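Long-range contact in surface presentation of antigens protein SpaK (Salmonella typhimurium, PDB 2FM8), which acts as a type III secretion chaperone that stores effectors such as SipA, SopA, SopE and SopE2 in a secretion-competent state before their delivery into host cells: residues R69-F83 with G121-M134. Numbering follows the deposited sequence.
Sequences RAYEILMTIMEGCHF and GFYNYLEVFSRSLM
Two antiparallel helices of the alpha/beta fold of a class 1B type III secretion chaperone meet here, the C-terminal part of helix 62-78 lying along the C-terminal half of helix 112-132 with segment axes 10.3 Å apart at an angle of 165°. Phe-129 fills the middle. Its CG stands beside its own backbone N (chi1 -83°), which carries the ring across to helix 62-78, against Ile-73, Thr-76 and Ile-77: Ile-77 CG1 lies at the ring's edge, in its plane, Ile-77 CD1 presses on the far end, 3.4 Å from Phe-129 CZ, Thr-76 CG2 packs 3.6 Å from CE2 of that ring, and Ile-73 CD1 lies by Phe-129 CD1. The same Ile-73 methyl also touches Ser-132 CB and Leu-133 CG.

On the more polar flank Ser-132 OG donates to Glu-72 OE2 over a short 2.5 Å, meeting the carboxylate on its anti side and 21° out of its plane. Glu-72 reaches it with an extended chain. One water donates to both Ser-132 OG and Thr-76 OG1, tying the helices a second time, while Thr-76 OG1 itself donates back to Glu-72 O within its own helix.

Beyond Gly-80, where positive phi ends the helical course, the chain runs past Tyr-125. Tyr-125 OH sits 3.0 Å from Gly-80 O, and Cys-81 SG lies obliquely 5.0 Å from the centre of that ring. The same sulfur sits over the centre of one face of the Phe-83 ring, whose CZ comes 3.4 Å from Phe-122 N.

Toward the sheet, Phe-129, Leu-133 and Phe-122 pack on strand 97-103, whereas Leu-74, on the other side of its helix, packs against Leu-74 of the second subunit.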
loop_
_atom_site.group_PDB
_atom_site.type_symbol
_atom_site.label_atom_id
_atom_site.label_comp_id
_atom_site.label_asym_id
_atom_site.label_seq_id
_atom_site.Cartn_x
_atom_site.Cartn_y
_atom_site.Cartn_z
ATOM N N ARG A 69 9.818 -3.192 3.279
ATOM C CA ARG A 69 9.896 -4.586 2.820
ATOM C C ARG A 69 8.721 -5.064 1.998
ATOM O O ARG A 69 8.547 -6.282 1.790
ATOM C CB ARG A 69 10.092 -5.502 4.022
ATOM C CG ARG A 69 11.509 -5.934 4.183
ATOM C CD ARG A 69 12.210 -5.176 5.206
ATOM N NE ARG A 69 13.648 -5.279 4.989
ATOM C CZ ARG A 69 14.560 -5.328 5.972
ATOM N NH1 ARG A 69 14.196 -5.292 7.292
ATOM N NH2 ARG A 69 15.864 -5.428 5.627
ATOM N N ALA A 70 7.904 -4.129 1.516
ATOM C CA ALA A 70 6.691 -4.499 0.801
ATOM C C ALA A 70 6.942 -5.297 -0.475
ATOM O O ALA A 70 6.171 -6.210 -0.782
ATOM C CB ALA A 70 5.827 -3.294 0.508
ATOM N N TYR A 71 8.012 -5.004 -1.201
ATOM C CA TYR A 71 8.312 -5.778 -2.412
ATOM C C TYR A 71 8.636 -7.247 -2.141
ATOM O O TYR A 71 8.130 -8.160 -2.796
ATOM C CB TYR A 71 9.497 -5.149 -3.121
ATOM C CG TYR A 71 9.876 -5.806 -4.417
ATOM C CD1 TYR A 71 8.911 -6.072 -5.418
ATOM C CD2 TYR A 71 11.198 -6.160 -4.657
ATOM C CE1 TYR A 71 9.278 -6.668 -6.620
ATOM C CE2 TYR A 71 11.570 -6.743 -5.839
ATOM C CZ TYR A 71 10.625 -6.988 -6.821
ATOM O OH TYR A 71 11.068 -7.533 -7.988
ATOM N N GLU A 72 9.508 -7.469 -1.165
ATOM C CA GLU A 72 9.846 -8.824 -0.742
ATOM C C GLU A 72 8.598 -9.574 -0.250
ATOM O O GLU A 72 8.433 -10.776 -0.490
ATOM C CB GLU A 72 10.948 -8.766 0.333
ATOM C CG GLU A 72 11.233 -10.108 1.008
ATOM C CD GLU A 72 12.420 -10.024 1.988
ATOM O OE1 GLU A 72 13.270 -9.151 1.811
ATOM O OE2 GLU A 72 12.490 -10.817 2.925
ATOM N N ILE A 73 7.722 -8.867 0.438
ATOM C CA ILE A 73 6.501 -9.476 0.940
ATOM C C ILE A 73 5.581 -9.845 -0.211
ATOM O O ILE A 73 5.053 -10.955 -0.266
ATOM C CB ILE A 73 5.828 -8.556 1.971
ATOM C CG1 ILE A 73 6.676 -8.505 3.265
ATOM C CG2 ILE A 73 4.385 -8.971 2.265
ATOM C CD1 ILE A 73 6.665 -9.794 4.099
ATOM N N LEU A 74 5.418 -8.929 -1.158
ATOM C CA LEU A 74 4.611 -9.213 -2.340
ATOM C C LEU A 74 5.133 -10.406 -3.182
ATOM O O LEU A 74 4.340 -11.238 -3.629
ATOM C CB LEU A 74 4.461 -7.964 -3.173
ATOM C CG LEU A 74 3.095 -7.353 -3.459
ATOM C CD1 LEU A 74 2.000 -7.652 -2.485
ATOM C CD2 LEU A 74 3.264 -5.855 -3.680
ATOM N N MET A 75 6.449 -10.482 -3.399
ATOM C CA MET A 75 7.036 -11.627 -4.099
ATOM C C MET A 75 6.714 -12.915 -3.401
ATOM O O MET A 75 6.383 -13.921 -4.047
ATOM C CB MET A 75 8.561 -11.559 -4.128
ATOM C CG MET A 75 9.183 -10.308 -4.663
ATOM S SD MET A 75 10.122 -10.668 -6.155
ATOM C CE MET A 75 8.545 -10.547 -6.983
ATOM N N THR A 76 6.862 -12.904 -2.075
ATOM C CA THR A 76 6.513 -14.057 -1.270
ATOM C C THR A 76 5.023 -14.461 -1.452
ATOM O O THR A 76 4.709 -15.626 -1.662
ATOM C CB THR A 76 6.859 -13.836 0.221
ATOM O OG1 THR A 76 8.183 -13.287 0.354
ATOM C CG2 THR A 76 6.800 -15.147 0.977
ATOM N N ILE A 77 4.118 -13.506 -1.333
ATOM C CA ILE A 77 2.695 -13.731 -1.591
ATOM C C ILE A 77 2.470 -14.348 -2.998
ATOM O O ILE A 77 1.762 -15.376 -3.161
ATOM C CB ILE A 77 1.890 -12.382 -1.429
ATOM C CG1 ILE A 77 1.757 -11.982 0.064
ATOM C CG2 ILE A 77 0.506 -12.462 -2.011
ATOM C CD1 ILE A 77 0.917 -12.940 0.902
ATOM N N MET A 78 3.113 -13.759 -3.995
ATOM C CA MET A 78 2.898 -14.186 -5.382
ATOM C C MET A 78 3.421 -15.576 -5.705
ATOM O O MET A 78 2.990 -16.175 -6.702
ATOM C CB MET A 78 3.445 -13.172 -6.358
ATOM C CG MET A 78 2.668 -11.900 -6.271
ATOM S SD MET A 78 3.270 -10.635 -7.378
ATOM C CE MET A 78 2.845 -11.361 -8.963
ATOM N N GLU A 79 4.313 -16.103 -4.855
ATOM C CA GLU A 79 4.793 -17.456 -5.045
ATOM C C GLU A 79 3.691 -18.511 -4.782
ATOM O O GLU A 79 3.773 -19.648 -5.274
ATOM C CB GLU A 79 6.101 -17.703 -4.275
ATOM C CG GLU A 79 5.972 -18.104 -2.850
ATOM C CD GLU A 79 7.329 -18.547 -2.224
ATOM O OE1 GLU A 79 8.385 -17.952 -2.614
ATOM O OE2 GLU A 79 7.292 -19.483 -1.368
ATOM N N GLY A 80 2.647 -18.123 -4.056
ATOM C CA GLY A 80 1.447 -18.939 -3.962
ATOM C C GLY A 80 1.424 -19.871 -2.765
ATOM O O GLY A 80 2.416 -20.039 -2.044
ATOM N N CYS A 81 0.258 -20.457 -2.553
ATOM C CA CYS A 81 -0.004 -21.273 -1.384
ATOM C C CYS A 81 -1.037 -22.319 -1.790
ATOM O O CYS A 81 -2.207 -21.987 -2.038
ATOM C CB CYS A 81 -0.517 -20.415 -0.250
ATOM S SG CYS A 81 -0.966 -21.351 1.171
ATOM N N HIS A 82 -0.594 -23.564 -1.851
ATOM C CA HIS A 82 -1.393 -24.658 -2.399
ATOM C C HIS A 82 -2.632 -25.017 -1.561
ATOM O O HIS A 82 -3.520 -25.662 -2.083
ATOM C CB HIS A 82 -0.540 -25.937 -2.569
ATOM C CG HIS A 82 0.641 -25.782 -3.483
ATOM N ND1 HIS A 82 0.521 -25.464 -4.820
ATOM C CD2 HIS A 82 1.971 -25.928 -3.250
ATOM C CE1 HIS A 82 1.725 -25.405 -5.370
ATOM N NE2 HIS A 82 2.625 -25.676 -4.436
ATOM N N PHE A 83 -2.693 -24.616 -0.291
ATOM C CA PHE A 83 -3.815 -25.013 0.594
ATOM C C PHE A 83 -4.843 -23.886 0.838
ATOM O O PHE A 83 -5.839 -24.071 1.552
ATOM C CB PHE A 83 -3.314 -25.629 1.925
ATOM C CG PHE A 83 -2.420 -24.719 2.720
ATOM C CD1 PHE A 83 -2.955 -23.734 3.533
ATOM C CD2 PHE A 83 -1.041 -24.822 2.626
ATOM C CE1 PHE A 83 -2.125 -22.869 4.244
ATOM C CE2 PHE A 83 -0.212 -23.953 3.330
ATOM C CZ PHE A 83 -0.756 -22.989 4.140
ATOM N N GLY A 121 2.351 -26.148 6.524
ATOM C CA GLY A 121 2.633 -25.216 5.454
ATOM C C GLY A 121 2.505 -23.773 5.936
ATOM O O GLY A 121 3.357 -22.932 5.651
ATOM N N PHE A 122 1.447 -23.497 6.680
ATOM C CA PHE A 122 1.271 -22.189 7.295
ATOM C C PHE A 122 2.421 -21.866 8.226
ATOM O O PHE A 122 2.941 -20.775 8.191
ATOM C CB PHE A 122 -0.057 -22.048 8.035
ATOM C CG PHE A 122 -0.363 -20.628 8.423
ATOM C CD1 PHE A 122 -1.108 -19.812 7.589
ATOM C CD2 PHE A 122 0.121 -20.094 9.609
ATOM C CE1 PHE A 122 -1.360 -18.477 7.927
ATOM C CE2 PHE A 122 -0.143 -18.776 9.960
ATOM C CZ PHE A 122 -0.883 -17.969 9.112
ATOM N N TYR A 123 2.815 -22.810 9.061
ATOM C CA TYR A 123 4.012 -22.623 9.896
ATOM C C TYR A 123 5.240 -22.171 9.086
ATOM O O TYR A 123 5.952 -21.234 9.481
ATOM C CB TYR A 123 4.317 -23.923 10.668
ATOM C CG TYR A 123 5.472 -23.819 11.622
ATOM C CD1 TYR A 123 5.282 -23.405 12.938
ATOM C CD2 TYR A 123 6.766 -24.108 11.209
ATOM C CE1 TYR A 123 6.350 -23.285 13.814
ATOM C CE2 TYR A 123 7.858 -23.990 12.098
ATOM C CZ TYR A 123 7.636 -23.582 13.398
ATOM O OH TYR A 123 8.698 -23.477 14.283
ATOM N N ASN A 124 5.528 -22.881 7.992
ATOM C CA ASN A 124 6.632 -22.540 7.135
ATOM C C ASN A 124 6.537 -21.068 6.656
ATOM O O ASN A 124 7.504 -20.293 6.730
ATOM C CB ASN A 124 6.620 -23.426 5.881
ATOM C CG ASN A 124 7.206 -24.787 6.093
ATOM O OD1 ASN A 124 7.864 -25.076 7.080
ATOM N ND2 ASN A 124 6.967 -25.653 5.120
ATOM N N TYR A 125 5.367 -20.681 6.171
ATOM C CA TYR A 125 5.198 -19.294 5.710
ATOM C C TYR A 125 5.248 -18.302 6.835
ATOM O O TYR A 125 5.749 -17.200 6.664
ATOM C CB TYR A 125 3.903 -19.098 4.941
ATOM C CG TYR A 125 3.864 -19.801 3.626
ATOM C CD1 TYR A 125 4.601 -19.354 2.527
ATOM C CD2 TYR A 125 3.042 -20.897 3.466
ATOM C CE1 TYR A 125 4.488 -20.032 1.280
ATOM C CE2 TYR A 125 2.948 -21.566 2.274
ATOM C CZ TYR A 125 3.664 -21.155 1.208
ATOM O OH TYR A 125 3.478 -21.912 0.059
ATOM N N LEU A 126 4.718 -18.659 7.985
ATOM C CA LEU A 126 4.847 -17.788 9.144
ATOM C C LEU A 126 6.317 -17.470 9.461
ATOM O O LEU A 126 6.642 -16.339 9.737
ATOM C CB LEU A 126 4.137 -18.373 10.373
ATOM C CG LEU A 126 4.319 -17.542 11.656
ATOM C CD1 LEU A 126 3.668 -16.158 11.523
ATOM C CD2 LEU A 126 3.735 -18.236 12.845
ATOM N N GLU A 127 7.192 -18.478 9.440
ATOM C CA GLU A 127 8.616 -18.255 9.626
ATOM C C GLU A 127 9.163 -17.264 8.624
ATOM O O GLU A 127 9.856 -16.323 8.979
ATOM C CB GLU A 127 9.425 -19.560 9.495
ATOM C CG GLU A 127 9.815 -20.109 10.785
ATOM C CD GLU A 127 10.627 -21.412 10.706
ATOM O OE1 GLU A 127 11.684 -21.447 11.362
ATOM O OE2 GLU A 127 10.206 -22.360 10.017
ATOM N N VAL A 128 8.847 -17.501 7.366
ATOM C CA VAL A 128 9.363 -16.681 6.286
ATOM C C VAL A 128 8.841 -15.249 6.327
ATOM O O VAL A 128 9.612 -14.287 6.218
ATOM C CB VAL A 128 9.101 -17.434 4.940
ATOM C CG1 VAL A 128 9.082 -16.556 3.805
ATOM C CG2 VAL A 128 10.169 -18.545 4.779
ATOM N N PHE A 129 7.530 -15.083 6.459
ATOM C CA PHE A 129 6.964 -13.726 6.511
ATOM C C PHE A 129 7.453 -12.977 7.758
ATOM O O PHE A 129 7.833 -11.836 7.669
ATOM C CB PHE A 129 5.432 -13.757 6.503
ATOM C CG PHE A 129 4.821 -13.874 5.130
ATOM C CD1 PHE A 129 4.400 -12.760 4.460
ATOM C CD2 PHE A 129 4.628 -15.114 4.547
ATOM C CE1 PHE A 129 3.831 -12.852 3.176
ATOM C CE2 PHE A 129 4.063 -15.236 3.286
ATOM C CZ PHE A 129 3.675 -14.107 2.593
ATOM N N SER A 130 7.456 -13.626 8.921
ATOM C CA SER A 130 7.891 -12.929 10.138
ATOM C C SER A 130 9.369 -12.481 10.043
ATOM O O SER A 130 9.716 -11.362 10.433
ATOM C CB SER A 130 7.579 -13.767 11.403
ATOM O OG SER A 130 8.451 -14.859 11.531
ATOM N N ARG A 131 10.225 -13.324 9.468
ATOM C CA ARG A 131 11.625 -12.958 9.248
ATOM C C ARG A 131 11.794 -11.861 8.208
ATOM O O ARG A 131 12.657 -10.994 8.356
ATOM C CB ARG A 131 12.457 -14.212 8.859
ATOM C CG ARG A 131 12.633 -15.193 10.001
ATOM C CD ARG A 131 13.055 -16.549 9.554
ATOM N NE ARG A 131 13.444 -17.370 10.697
ATOM C CZ ARG A 131 14.303 -18.380 10.655
ATOM N NH1 ARG A 131 14.881 -18.756 9.516
ATOM N NH2 ARG A 131 14.633 -18.995 11.778
ATOM N N SER A 132 10.990 -11.877 7.151
ATOM C CA SER A 132 11.037 -10.772 6.197
ATOM C C SER A 132 10.640 -9.430 6.836
ATOM O O SER A 132 10.997 -8.377 6.300
ATOM C CB SER A 132 10.130 -10.998 4.976
ATOM O OG SER A 132 10.629 -12.022 4.144
ATOM N N LEU A 133 9.875 -9.471 7.928
ATOM C CA LEU A 133 9.426 -8.239 8.619
ATOM C C LEU A 133 10.210 -7.916 9.877
ATOM O O LEU A 133 9.807 -7.086 10.686
ATOM C CB LEU A 133 7.952 -8.324 8.937
ATOM C CG LEU A 133 7.100 -8.223 7.672
ATOM C CD1 LEU A 133 5.745 -8.812 7.944
ATOM C CD2 LEU A 133 6.966 -6.807 7.140
ATOM N N MET A 134 11.359 -8.539 10.019
ATOM C CA MET A 134 12.193 -8.304 11.164
ATOM C C MET A 134 12.916 -6.989 10.908
ATOM O O MET A 134 13.369 -6.758 9.777
ATOM C CB MET A 134 13.193 -9.450 11.335
ATOM C CG MET A 134 13.478 -9.770 12.756
ATOM S SD MET A 134 14.561 -11.207 12.973
ATOM C CE MET A 134 16.054 -10.439 12.277
HETATM O O HOH W 1 9.679 -13.953 2.357
#